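Local coordinates for hypothetical protein aq_1956 (Aquifex aeolicus, PDB 2YVT), which is of unknown function but probably acts as a metallophosphoesterase of the calcineurin superfamily, at residues R6-I11 with I35-G40; K31-L36 with L88-F93; I232-G237 with I254-F259. One frame throughout, in Å; residues are numbered along the deposited sequence.

Contact 1 (R6-I11 with I35-G40); sequences RKVLAI and ILVVVG
V8 and I35 face each other across two parallel strands, their side chains side by side on one face of the sheet. In I35, CB carries CG1 between the backbone N and the carbonyl carbon (chi1 59°). CG1 is thereby brought to 3.5 Å from V8 CG2, and CD1, one bond on, still follows the same methyl at 3.6 Å. V8 in turn has CG1 anti to its backbone N, and this methyl reaches V37 CG2 at 3.8 Å. An alanine in place of V8 would remove both methyls and is likely to open a gap beside I35 CD1 and V37 CG2, with only CB left near I35 CG1. A10 CB, facing V37 CB, continues this face. On the other face L9 CD2 meets L36 CD1 at 3.8 Å, and I11 lies alongside V38; helix 21-31 covers L9 and I11 there. Five backbone hydrogen bonds alternate between the strands from K7 O to V39 N, the shortest being V37 N to L9 O at 2.8 Å. The axes of 7-11 and 35-39 approach to 4.7 Å and cross at 21°. With helix 21-31 as the crossover, the pair forms a beta-alpha-beta unit of the calcineurin-like metallophosphoesterase fold.

Contact 2 (K31-L36 with L88-F93); sequences KQPDIL and LGVKTF
L36 and T92 pair where strand 35-39 meets strand 91-95, neighbouring parallel strands in a sheet of the calcineurin-like metallophosphoesterase fold. The tight part lies at this inner end. K91 O accepts the N-H of L36 at 2.8 Å, and L36 O takes that of F93 at 2.9 Å, so both backbone polar groups of L36 are used on this side. The side chains of L36 and T92 run alongside each other: T92 OG1 lies 3.8 Å from L36 CD2, while CG2, anti to the backbone N of T92, comes within 3.5 Å of L36 O. L88 CD1 comes obliquely to the same L36 CD2 at 4.0 Å, and the side chains of L88 and V90 also touch helix 21-31, L88 at L24, K25 and I28, V90 at I28. V90 CG1 packs against the 33-36 backbone, equally near P33 O and L36 N. On the opposite face I35 CD1 reaches the edge of the F93 ring, near its plane, 4.1 Å from CE2.

Toward the strand starts the contact loosens. Ahead of I35 and K91 the direct backbone bonds give way to a water, which donates to D34 O and accepts from K91 N at 2.9 Å. D34 points its CB away from 88-93, and its OD2 accepts from the backbone N of K7. The aliphatic part of K91 stays beside I35, CG against CG2, before bends at chi2 and chi4 bring NZ to N119 O, with a further weak bond to T92 O. The hydroxyl of T92 bends back along its own chain, where OG1 donates to V90 O at 2.7 Å from above the carbonyl plane, 55° out of it.

Contact 3 (I232-G237 with I254-F259); sequences IVVNPG and IKLEQF
Two strands of different sheets meet here, 232-235 from the seven-stranded mixed sheet and 254-258 at the margin of the six-stranded one. V234 and I254 lie at the centre of the junction. The strand axes run almost in the same direction, 7° apart, but their closest approach is 9.0 Å, about twice the spacing of hydrogen-bonded neighbours; no backbone-to-backbone bond joins the strands, and the direct contacts are made by side chains, one of them on a carbonyl. The side chains of V234 and I254 meet obliquely, CG2 to CG2 at 3.8 Å; V234 CG1 lies between I254 CG2 and L256 CD1, 4.1 Å from the latter. V234 and L256 point in opposite directions and slide past each other.

I254 points its CB toward 232-237, and CG2, anti to the backbone N, is the branch that meets V234; its other branch, CG1, lies beside that N and reaches I232 CG2 only at 4.4 Å, where the packing thins. The second methyl of L256, CD2, rests 4.0 Å from N235 O, an apolar contact on a backbone carbonyl. H225 touches both V234 and I254, and A245 of strand 243-248 also lies against V234.

Farther along, a water takes the place of side-chain packing, lying 2.8 Å from P236 O and 2.9 Å from E257 O. The CB of N235 points away from 254-258: OD1 accepts from K12 NZ and, weakly, from G237 N, and ND2 donates to the carbonyls of V189 and G219. The amide is thus gripped at both ends, which fixes its rotation. Apolar contact between two facing mixed sheets, without backbone pairing, is characteristic of the beta-sandwich core of calcineurin-like metallophosphoesterases.

From the N terminus, contact 1 closes first: strand 7-12 leads through helix 21-31 and returns on strand 35-39. Contact 2 starts in that returning stretch, sharing I35 and L36, and closes a longer, mostly helical excursion on strand 91-95. The two therefore follow each other on one sheet, with strand 35-39 between its partners and V38 N probably bonded to F93 O. Contact 3 comes last in the sequence, closing a short excursion without helix between 232-237 and 254-259, and joins the second sheet to the first. P236 packs on A10 and I11, tying contact 3 to contact 1, while K31 touches E257 between contacts 2 and 3.

Contact 1 (R6-I11 with I35-G40)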
loop_
_atom_site.group_PDB
_atom_site.type_symbol
_atom_site.label_atom_id
_atom_site.label_comp_id
_atom_site.label_asym_id
_atom_site.label_seq_id
_atom_site.Cartn_x
_atom_site.Cartn_y
_atom_site.Cartn_z
ATOM N N ARG A 6 -17.230 -10.806 -4.650
ATOM C CA ARG A 6 -15.802 -10.627 -4.881
ATOM C C ARG A 6 -15.302 -9.850 -3.675
ATOM O O ARG A 6 -15.395 -8.621 -3.623
ATOM C CB ARG A 6 -15.564 -9.857 -6.179
ATOM C CG ARG A 6 -16.021 -10.588 -7.453
ATOM C CD ARG A 6 -15.161 -11.816 -7.742
ATOM N NE ARG A 6 -15.530 -12.489 -8.988
ATOM C CZ ARG A 6 -16.347 -13.539 -9.072
ATOM N NH1 ARG A 6 -16.910 -14.052 -7.981
ATOM N NH2 ARG A 6 -16.607 -14.075 -10.258
ATOM N N LYS A 7 -14.801 -10.589 -2.694
ATOM C CA LYS A 7 -14.554 -10.042 -1.368
ATOM C C LYS A 7 -13.082 -9.698 -1.184
ATOM O O LYS A 7 -12.203 -10.481 -1.538
ATOM C CB LYS A 7 -15.019 -11.021 -0.288
ATOM C CG LYS A 7 -16.535 -11.255 -0.264
ATOM C CD LYS A 7 -16.933 -12.233 0.843
ATOM C CE LYS A 7 -18.395 -12.688 0.724
ATOM N NZ LYS A 7 -19.389 -11.633 1.093
ATOM N N VAL A 8 -12.830 -8.521 -0.618
ATOM C CA VAL A 8 -11.466 -8.028 -0.420
ATOM C C VAL A 8 -11.259 -7.702 1.051
ATOM O O VAL A 8 -12.057 -6.972 1.643
ATOM C CB VAL A 8 -11.199 -6.731 -1.251
ATOM C CG1 VAL A 8 -9.759 -6.256 -1.072
ATOM C CG2 VAL A 8 -11.514 -6.949 -2.731
ATOM N N LEU A 9 -10.211 -8.267 1.647
ATOM C CA LEU A 9 -9.785 -7.871 2.996
ATOM C C LEU A 9 -8.548 -7.005 2.817
ATOM O O LEU A 9 -7.573 -7.452 2.218
ATOM C CB LEU A 9 -9.454 -9.099 3.857
ATOM C CG LEU A 9 -9.228 -8.934 5.378
ATOM C CD1 LEU A 9 -9.093 -10.321 6.009
ATOM C CD2 LEU A 9 -8.026 -8.086 5.762
ATOM N N ALA A 10 -8.583 -5.779 3.337
ATOM C CA ALA A 10 -7.441 -4.862 3.201
ATOM C C ALA A 10 -6.928 -4.389 4.548
ATOM O O ALA A 10 -7.711 -4.080 5.447
ATOM C CB ALA A 10 -7.818 -3.659 2.329
ATOM N N ILE A 11 -5.603 -4.336 4.670
ATOM C CA ILE A 11 -4.940 -3.705 5.812
ATOM C C ILE A 11 -3.905 -2.694 5.315
ATOM O O ILE A 11 -3.513 -2.709 4.141
ATOM C CB ILE A 11 -4.252 -4.743 6.750
ATOM C CG1 ILE A 11 -3.075 -5.442 6.044
ATOM C CG2 ILE A 11 -5.282 -5.735 7.288
ATOM C CD1 ILE A 11 -2.225 -6.305 6.985
ATOM N N ILE A 35 -9.503 -11.917 -2.088
ATOM C CA ILE A 35 -8.162 -11.326 -2.116
ATOM C C ILE A 35 -7.827 -10.619 -0.812
ATOM O O ILE A 35 -8.712 -10.104 -0.130
ATOM C CB ILE A 35 -7.918 -10.374 -3.315
ATOM C CG1 ILE A 35 -8.900 -9.206 -3.331
ATOM C CG2 ILE A 35 -7.926 -11.138 -4.643
ATOM C CD1 ILE A 35 -8.494 -8.099 -4.327
ATOM N N LEU A 36 -6.542 -10.658 -0.470
ATOM C CA LEU A 36 -5.982 -9.904 0.634
ATOM C C LEU A 36 -5.134 -8.788 0.047
ATOM O O LEU A 36 -4.300 -9.029 -0.834
ATOM C CB LEU A 36 -5.115 -10.817 1.512
ATOM C CG LEU A 36 -4.265 -10.163 2.604
ATOM C CD1 LEU A 36 -5.130 -9.487 3.675
ATOM C CD2 LEU A 36 -3.361 -11.210 3.228
ATOM N N VAL A 37 -5.363 -7.565 0.512
ATOM C CA VAL A 37 -4.550 -6.425 0.098
ATOM C C VAL A 37 -3.767 -5.929 1.299
ATOM O O VAL A 37 -4.351 -5.607 2.335
ATOM C CB VAL A 37 -5.420 -5.279 -0.488
ATOM C CG1 VAL A 37 -4.589 -4.014 -0.696
ATOM C CG2 VAL A 37 -6.045 -5.713 -1.805
ATOM N N VAL A 38 -2.444 -5.888 1.167
ATOM C CA VAL A 38 -1.590 -5.335 2.225
ATOM C C VAL A 38 -0.935 -4.080 1.676
ATOM O O VAL A 38 -0.105 -4.156 0.764
ATOM C CB VAL A 38 -0.490 -6.320 2.696
ATOM C CG1 VAL A 38 0.286 -5.719 3.851
ATOM C CG2 VAL A 38 -1.105 -7.665 3.124
ATOM N N VAL A 39 -1.339 -2.925 2.208
ATOM C CA VAL A 39 -0.699 -1.662 1.859
ATOM C C VAL A 39 0.381 -1.397 2.901
ATOM O O VAL A 39 0.193 -1.697 4.088
ATOM C CB VAL A 39 -1.711 -0.483 1.842
ATOM C CG1 VAL A 39 -1.036 0.804 1.336
ATOM C CG2 VAL A 39 -2.929 -0.822 0.985
ATOM N N GLY A 40 1.517 -0.857 2.465
ATOM C CA GLY A 40 2.576 -0.502 3.395
ATOM C C GLY A 40 2.125 0.568 4.389
ATOM O O GLY A 40 1.007 1.075 4.301
#

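Contact 2 (K31-L36 with L88-F93)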
loop_
_atom_site.group_PDB
_atom_site.type_symbol
_atom_site.label_atom_id
_atom_site.label_comp_id
_atom_site.label_asym_id
_atom_site.label_seq_id
_atom_site.Cartn_x
_atom_site.Cartn_y
_atom_site.Cartn_z
ATOM N N LYS A 31 -14.273 -14.979 7.355
ATOM C CA LYS A 31 -14.893 -14.148 6.320
ATOM C C LYS A 31 -14.575 -14.559 4.878
ATOM O O LYS A 31 -15.229 -14.094 3.943
ATOM C CB LYS A 31 -14.571 -12.673 6.559
ATOM C CG LYS A 31 -15.111 -12.138 7.893
ATOM C CD LYS A 31 -15.028 -10.617 7.983
ATOM C CE LYS A 31 -15.494 -10.101 9.349
ATOM N NZ LYS A 31 -16.968 -10.259 9.563
ATOM N N GLN A 32 -13.568 -15.415 4.712
ATOM C CA GLN A 32 -13.241 -16.027 3.416
ATOM C C GLN A 32 -13.082 -15.006 2.277
ATOM O O GLN A 32 -13.789 -15.083 1.267
ATOM C CB GLN A 32 -14.300 -17.080 3.041
ATOM C CG GLN A 32 -14.595 -18.098 4.133
ATOM C CD GLN A 32 -13.657 -19.277 4.099
ATOM O OE1 GLN A 32 -12.783 -19.413 4.956
ATOM N NE2 GLN A 32 -13.830 -20.146 3.103
ATOM N N PRO A 33 -12.146 -14.046 2.426
ATOM C CA PRO A 33 -11.950 -13.080 1.340
ATOM C C PRO A 33 -11.393 -13.768 0.103
ATOM O O PRO A 33 -10.697 -14.778 0.222
ATOM C CB PRO A 33 -10.893 -12.130 1.907
ATOM C CG PRO A 33 -10.138 -12.955 2.912
ATOM C CD PRO A 33 -11.207 -13.814 3.540
ATOM N N ASP A 34 -11.694 -13.221 -1.068
ATOM C CA ASP A 34 -11.125 -13.702 -2.317
ATOM C C ASP A 34 -9.726 -13.150 -2.541
ATOM O O ASP A 34 -8.876 -13.826 -3.120
ATOM C CB ASP A 34 -12.046 -13.349 -3.477
ATOM C CG ASP A 34 -13.373 -14.049 -3.367
ATOM O OD1 ASP A 34 -13.401 -15.293 -3.508
ATOM O OD2 ASP A 34 -14.375 -13.365 -3.092
ATOM N N ILE A 35 -9.503 -11.917 -2.088
ATOM C CA ILE A 35 -8.162 -11.326 -2.116
ATOM C C ILE A 35 -7.827 -10.619 -0.812
ATOM O O ILE A 35 -8.712 -10.104 -0.130
ATOM C CB ILE A 35 -7.918 -10.374 -3.315
ATOM C CG1 ILE A 35 -8.900 -9.206 -3.331
ATOM C CG2 ILE A 35 -7.926 -11.138 -4.643
ATOM C CD1 ILE A 35 -8.494 -8.099 -4.327
ATOM N N LEU A 36 -6.542 -10.658 -0.470
ATOM C CA LEU A 36 -5.982 -9.904 0.634
ATOM C C LEU A 36 -5.134 -8.788 0.047
ATOM O O LEU A 36 -4.300 -9.029 -0.834
ATOM C CB LEU A 36 -5.115 -10.817 1.512
ATOM C CG LEU A 36 -4.265 -10.163 2.604
ATOM C CD1 LEU A 36 -5.130 -9.487 3.675
ATOM C CD2 LEU A 36 -3.361 -11.210 3.228
ATOM N N LEU A 88 -0.685 -17.415 4.776
ATOM C CA LEU A 88 -2.119 -17.193 4.973
ATOM C C LEU A 88 -2.932 -17.806 3.829
ATOM O O LEU A 88 -4.131 -18.069 3.978
ATOM C CB LEU A 88 -2.435 -15.700 5.118
ATOM C CG LEU A 88 -1.807 -15.017 6.335
ATOM C CD1 LEU A 88 -2.079 -13.520 6.268
ATOM C CD2 LEU A 88 -2.367 -15.626 7.619
ATOM N N GLY A 89 -2.271 -17.994 2.686
ATOM C CA GLY A 89 -2.804 -18.802 1.581
ATOM C C GLY A 89 -3.822 -18.154 0.662
ATOM O O GLY A 89 -4.418 -18.837 -0.169
ATOM N N VAL A 90 -4.032 -16.846 0.812
ATOM C CA VAL A 90 -4.994 -16.090 0.002
ATOM C C VAL A 90 -4.281 -15.426 -1.182
ATOM O O VAL A 90 -3.104 -15.079 -1.078
ATOM C CB VAL A 90 -5.662 -14.971 0.870
ATOM C CG1 VAL A 90 -6.883 -14.371 0.173
ATOM C CG2 VAL A 90 -6.036 -15.502 2.250
ATOM N N LYS A 91 -4.972 -15.262 -2.313
ATOM C CA LYS A 91 -4.456 -14.384 -3.371
ATOM C C LYS A 91 -4.229 -13.008 -2.754
ATOM O O LYS A 91 -5.137 -12.439 -2.157
ATOM C CB LYS A 91 -5.437 -14.280 -4.544
ATOM C CG LYS A 91 -4.974 -13.323 -5.650
ATOM C CD LYS A 91 -3.780 -13.883 -6.422
ATOM C CE LYS A 91 -3.107 -12.814 -7.276
ATOM N NZ LYS A 91 -1.993 -12.129 -6.526
ATOM N N THR A 92 -3.016 -12.484 -2.892
ATOM C CA THR A 92 -2.609 -11.302 -2.135
ATOM C C THR A 92 -1.922 -10.291 -3.031
ATOM O O THR A 92 -1.056 -10.662 -3.836
ATOM C CB THR A 92 -1.644 -11.699 -0.990
ATOM O OG1 THR A 92 -2.280 -12.663 -0.142
ATOM C CG2 THR A 92 -1.248 -10.491 -0.143
ATOM N N PHE A 93 -2.311 -9.023 -2.892
ATOM C CA PHE A 93 -1.603 -7.923 -3.528
ATOM C C PHE A 93 -0.942 -7.091 -2.445
ATOM O O PHE A 93 -1.566 -6.771 -1.434
ATOM C CB PHE A 93 -2.556 -7.044 -4.341
ATOM C CG PHE A 93 -3.165 -7.743 -5.515
ATOM C CD1 PHE A 93 -2.370 -8.167 -6.574
ATOM C CD2 PHE A 93 -4.531 -7.988 -5.555
ATOM C CE1 PHE A 93 -2.929 -8.813 -7.675
ATOM C CE2 PHE A 93 -5.106 -8.639 -6.645
ATOM C CZ PHE A 93 -4.301 -9.054 -7.707
HETATM O O HOH W 1 -7.638 -16.291 -2.676
#

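Contact 3 (I232-G237 with I254-F259)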
loop_
_atom_site.group_PDB
_atom_site.type_symbol
_atom_site.label_atom_id
_atom_site.label_comp_id
_atom_site.label_asym_id
_atom_site.label_seq_id
_atom_site.Cartn_x
_atom_site.Cartn_y
_atom_site.Cartn_z
ATOM N N ILE A 232 -14.925 5.294 -5.028
ATOM C CA ILE A 232 -15.026 4.929 -3.612
ATOM C C ILE A 232 -13.614 4.723 -3.087
ATOM O O ILE A 232 -12.895 3.828 -3.553
ATOM C CB ILE A 232 -15.823 3.626 -3.379
ATOM C CG1 ILE A 232 -17.251 3.750 -3.922
ATOM C CG2 ILE A 232 -15.819 3.244 -1.881
ATOM C CD1 ILE A 232 -17.979 2.445 -3.963
ATOM N N VAL A 233 -13.218 5.563 -2.136
ATOM C CA VAL A 233 -11.890 5.486 -1.543
ATOM C C VAL A 233 -12.010 4.878 -0.149
ATOM O O VAL A 233 -12.825 5.327 0.669
ATOM C CB VAL A 233 -11.206 6.867 -1.487
ATOM C CG1 VAL A 233 -9.798 6.754 -0.902
ATOM C CG2 VAL A 233 -11.159 7.491 -2.892
ATOM N N VAL A 234 -11.209 3.845 0.104
ATOM C CA VAL A 234 -11.251 3.125 1.372
ATOM C C VAL A 234 -9.873 3.146 2.018
ATOM O O VAL A 234 -8.903 2.652 1.436
ATOM C CB VAL A 234 -11.689 1.648 1.169
ATOM C CG1 VAL A 234 -11.751 0.913 2.506
ATOM C CG2 VAL A 234 -13.046 1.580 0.468
ATOM N N ASN A 235 -9.801 3.723 3.212
ATOM C CA ASN A 235 -8.600 3.633 4.034
ATOM C C ASN A 235 -8.934 2.736 5.227
ATOM O O ASN A 235 -9.754 3.106 6.072
ATOM C CB ASN A 235 -8.119 5.009 4.490
ATOM C CG ASN A 235 -6.690 4.977 4.976
ATOM O OD1 ASN A 235 -6.248 3.977 5.553
ATOM N ND2 ASN A 235 -5.951 6.064 4.745
ATOM N N PRO A 236 -8.331 1.542 5.280
ATOM C CA PRO A 236 -8.717 0.565 6.316
ATOM C C PRO A 236 -8.491 1.007 7.761
ATOM O O PRO A 236 -9.070 0.418 8.663
ATOM C CB PRO A 236 -7.827 -0.649 6.013
ATOM C CG PRO A 236 -7.353 -0.457 4.609
ATOM C CD PRO A 236 -7.297 1.015 4.367
ATOM N N GLY A 237 -7.657 2.023 7.979
ATOM C CA GLY A 237 -7.237 2.384 9.334
ATOM C C GLY A 237 -6.049 1.536 9.744
ATOM O O GLY A 237 -5.599 0.666 8.981
ATOM N N ILE A 254 -19.100 -1.958 1.915
ATOM C CA ILE A 254 -17.822 -1.587 2.525
ATOM C C ILE A 254 -17.976 -1.562 4.040
ATOM O O ILE A 254 -18.867 -0.889 4.565
ATOM C CB ILE A 254 -17.307 -0.191 2.062
ATOM C CG1 ILE A 254 -17.505 0.037 0.548
ATOM C CG2 ILE A 254 -15.854 0.022 2.517
ATOM C CD1 ILE A 254 -16.676 -0.857 -0.378
ATOM N N LYS A 255 -17.115 -2.306 4.731
ATOM C CA LYS A 255 -17.136 -2.356 6.190
ATOM C C LYS A 255 -15.747 -2.067 6.740
ATOM O O LYS A 255 -14.764 -2.666 6.310
ATOM C CB LYS A 255 -17.609 -3.728 6.686
ATOM C CG LYS A 255 -19.028 -4.117 6.270
ATOM C CD LYS A 255 -19.334 -5.557 6.664
ATOM C CE LYS A 255 -20.793 -5.931 6.408
ATOM N NZ LYS A 255 -21.730 -5.232 7.335
ATOM N N LEU A 256 -15.669 -1.130 7.675
ATOM C CA LEU A 256 -14.431 -0.908 8.413
ATOM C C LEU A 256 -14.572 -1.593 9.755
ATOM O O LEU A 256 -15.449 -1.245 10.548
ATOM C CB LEU A 256 -14.141 0.580 8.567
ATOM C CG LEU A 256 -13.350 1.229 7.419
ATOM C CD1 LEU A 256 -13.879 0.870 6.031
ATOM C CD2 LEU A 256 -13.372 2.710 7.629
ATOM N N GLU A 257 -13.722 -2.587 9.987
ATOM C CA GLU A 257 -13.857 -3.459 11.144
ATOM C C GLU A 257 -12.601 -3.444 11.999
ATOM O O GLU A 257 -11.581 -2.833 11.638
ATOM C CB GLU A 257 -14.192 -4.895 10.709
ATOM C CG GLU A 257 -15.076 -4.986 9.463
ATOM C CD GLU A 257 -16.034 -6.153 9.490
ATOM O OE1 GLU A 257 -16.706 -6.349 10.523
ATOM O OE2 GLU A 257 -16.139 -6.852 8.461
ATOM N N GLN A 258 -12.700 -4.094 13.150
ATOM C CA GLN A 258 -11.597 -4.219 14.081
ATOM C C GLN A 258 -11.639 -5.628 14.658
ATOM O O GLN A 258 -12.723 -6.178 14.858
ATOM C CB GLN A 258 -11.744 -3.183 15.189
ATOM C CG GLN A 258 -10.580 -3.110 16.150
ATOM C CD GLN A 258 -10.836 -2.131 17.270
ATOM O OE1 GLN A 258 -11.861 -2.199 17.949
ATOM N NE2 GLN A 258 -9.905 -1.213 17.470
ATOM N N PHE A 259 -10.474 -6.225 14.902
ATOM C CA PHE A 259 -10.436 -7.530 15.568
ATOM C C PHE A 259 -11.289 -7.486 16.833
ATOM O O PHE A 259 -11.294 -6.492 17.561
ATOM C CB PHE A 259 -9.010 -7.939 15.947
ATOM C CG PHE A 259 -8.058 -8.046 14.783
ATOM C CD1 PHE A 259 -8.466 -8.589 13.568
ATOM C CD2 PHE A 259 -6.731 -7.631 14.920
ATOM C CE1 PHE A 259 -7.568 -8.694 12.494
ATOM C CE2 PHE A 259 -5.830 -7.731 13.851
ATOM C CZ PHE A 259 -6.255 -8.268 12.641
HETATM O O HOH W 2 -11.316 -0.276 10.209
#